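Local coordinates for protein argininosuccinate lyase (PDB 6RX8) that probably catalyses the cleavage of argininosuccinate into fumarate and L-arginine, the last step of arginine biosynthesis, at residues A[111-116]-A[200-205]. The protein carries 2 engineered substitutions. Sequence-based numbering, arbitrary orientation.
With FUM (fumaric acid), chain B; FUM (fumaric acid), chain C.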
loop_
_atom_site.group_PDB
_atom_site.type_symbol
_atom_site.label_atom_id
_atom_site.label_comp_id
_atom_site.label_asym_id
_atom_site.label_seq_id
_atom_site.Cartn_x
_atom_site.Cartn_y
_atom_site.Cartn_z
ATOM N N SER A 111 -13.161 2.343 30.929
ATOM C CA SER A 111 -13.806 1.817 29.743
ATOM C C SER A 111 -12.963 0.682 29.190
ATOM O O SER A 111 -11.781 0.546 29.511
ATOM C CB SER A 111 -13.970 2.924 28.690
ATOM O OG SER A 111 -14.526 2.432 27.489
ATOM N N ARG A 112 -13.563 -0.123 28.319
ATOM C CA ARG A 112 -12.728 -0.957 27.465
ATOM C C ARG A 112 -11.878 -0.118 26.515
ATOM O O ARG A 112 -10.831 -0.582 26.049
ATOM C CB ARG A 112 -13.586 -1.935 26.664
ATOM C CG ARG A 112 -14.101 -3.094 27.509
ATOM C CD ARG A 112 -14.843 -4.131 26.675
ATOM N NE ARG A 112 -15.995 -3.548 26.003
ATOM C CZ ARG A 112 -16.855 -4.222 25.248
ATOM N NH1 ARG A 112 -16.713 -5.529 25.068
ATOM N NH2 ARG A 112 -17.855 -3.578 24.659
ATOM N N ASN A 113 -12.295 1.111 26.220
ATOM C CA ASN A 113 -11.583 1.890 25.216
ATOM C C ASN A 113 -10.236 2.364 25.741
ATOM O O ASN A 113 -9.211 2.203 25.069
ATOM C CB ASN A 113 -12.432 3.076 24.766
ATOM C CG ASN A 113 -13.747 2.648 24.167
ATOM O OD1 ASN A 113 -13.949 1.471 23.859
ATOM N ND2 ASN A 113 -14.652 3.599 23.993
ATOM N N ASP A 114 -10.205 2.959 26.938
ATOM C CA ASP A 114 -8.902 3.401 27.428
ATOM C C ASP A 114 -8.093 2.218 27.954
ATOM O O ASP A 114 -6.868 2.197 27.787
ATOM C CB ASP A 114 -9.045 4.547 28.444
ATOM C CG ASP A 114 -9.786 4.183 29.721
ATOM O OD1 ASP A 114 -10.609 3.250 29.737
ATOM O OD2 ASP A 114 -9.568 4.911 30.722
ATOM N N LEU A 115 -8.757 1.196 28.498
ATOM C CA LEU A 115 -8.067 -0.039 28.860
ATOM C C LEU A 115 -7.351 -0.637 27.659
ATOM O O LEU A 115 -6.170 -1.006 27.740
ATOM C CB LEU A 115 -9.064 -1.053 29.430
ATOM C CG LEU A 115 -8.614 -2.515 29.541
ATOM C CD1 LEU A 115 -7.504 -2.721 30.555
ATOM C CD2 LEU A 115 -9.824 -3.400 29.897
ATOM N N ALA A 116 -8.063 -0.759 26.536
ATOM C CA ALA A 116 -7.505 -1.414 25.362
ATOM C C ALA A 116 -6.364 -0.599 24.776
ATOM O O ALA A 116 -5.311 -1.144 24.430
ATOM C CB ALA A 116 -8.594 -1.635 24.311
ATOM N N ALA A 200 -9.139 8.478 30.326
ATOM C CA ALA A 200 -10.044 8.906 29.270
ATOM C C ALA A 200 -11.365 8.155 29.315
ATOM O O ALA A 200 -12.359 8.629 28.760
ATOM C CB ALA A 200 -9.380 8.713 27.908
ATOM N N ALA A 201 -11.403 6.998 29.951
ATOM C CA ALA A 201 -12.615 6.160 30.038
ATOM C C ALA A 201 -13.141 5.959 28.623
ATOM O O ALA A 201 -12.395 5.522 27.725
ATOM C CB ALA A 201 -13.597 6.772 31.002
ATOM N N ALA A 202 -14.413 6.236 28.358
ATOM C CA ALA A 202 -14.990 5.931 27.070
ATOM C C ALA A 202 -14.390 6.804 25.986
ATOM O O ALA A 202 -14.232 6.346 24.849
ATOM C CB ALA A 202 -16.509 6.105 27.107
ATOM N N THR A 203 -14.051 8.053 26.323
ATOM C CA THR A 203 -13.603 9.055 25.366
ATOM C C THR A 203 -13.726 10.468 25.928
ATOM O O THR A 203 -13.238 11.416 25.305
ATOM C CB THR A 203 -14.408 8.989 24.064
ATOM O OG1 THR A 203 -13.917 9.981 23.151
ATOM C CG2 THR A 203 -15.873 9.255 24.317
ATOM N N ALA A 204 -14.404 10.622 27.078
ATOM C CA ALA A 204 -14.677 11.930 27.663
ATOM C C ALA A 204 -14.278 12.014 29.133
ATOM O O ALA A 204 -14.752 12.902 29.850
ATOM C CB ALA A 204 -16.163 12.283 27.528
ATOM N N GLY A 205 -13.420 11.116 29.604
ATOM C CA GLY A 205 -13.093 11.127 31.012
ATOM C C GLY A 205 -14.246 10.607 31.851
ATOM O O GLY A 205 -15.083 9.824 31.402
HETATM O OXT FUM B . -19.277 2.247 22.855
HETATM C C FUM B . -18.097 2.236 23.261
HETATM O O FUM B . -17.291 3.158 22.978
HETATM C C4 FUM B . -17.703 1.088 24.108
HETATM C C5 FUM B . -17.213 1.319 25.326
HETATM C C6 FUM B . -16.810 0.217 26.238
HETATM O O7 FUM B . -16.208 0.483 27.306
HETATM O O8 FUM B . -17.091 -0.960 25.922
HETATM O OXT FUM C . -13.676 -4.269 23.122
HETATM C C FUM C . -14.696 -3.633 22.771
HETATM O O FUM C . -14.801 -2.397 22.912
HETATM C C4 FUM C . -15.842 -4.318 22.152
HETATM C C5 FUM C . -15.686 -5.448 21.486
HETATM C C6 FUM C . -16.845 -6.114 20.863
HETATM O O7 FUM C . -16.521 -6.918 19.976
HETATM O O8 FUM C . -18.046 -5.887 21.182
#
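Asn113 and Asp114 in the first turn of helix 112-147 bond to the backbone of the 200-205 loop, where the helix start forms part of a fumarate site of this fumarase/aspartase-type lyase fold. Ser111 and Asp114 form a capping box: Ser111 OG accepts from Asn113 N, and Asp114 OD1 accepts from Ser111 N on its syn side. Across the contact, Asn113 ND2 donates to Ala202 O over 2.9 Å at 174°, on a lone pair, with the acceptor in the amide plane. The bond from Ala201 N to Asp114 OD2 (2.9 Å) is weak, and the same OD2 also accepts from Gly199 N.

Among the ligand contacts, Asn113 ND2 also bonds one carboxylate of the chain B fumarate, so the amide links loop and ligand. The other carboxylate takes Ser111 OG and Arg112 N at O7, while O8 meets Arg112 NE at 2.8 Å and NH2 at 3.0 Å. The bend of the Arg112 chain at chi3 (-60°) turns the guanidinium edge to O8. With an alanine here in place of Arg112, the NE and NH2 donors are gone, and O8 is likely to lose two N-H bonds and the nearby charge that arginine supplies. Thr158 of the second subunit and Lys286, Ser281 and Asn288 of the third complete this site. The second fumarate, of chain C, lies over one guanidinium face of Arg112, its C4 3.3 Å from Arg112 CZ and offset toward the rim.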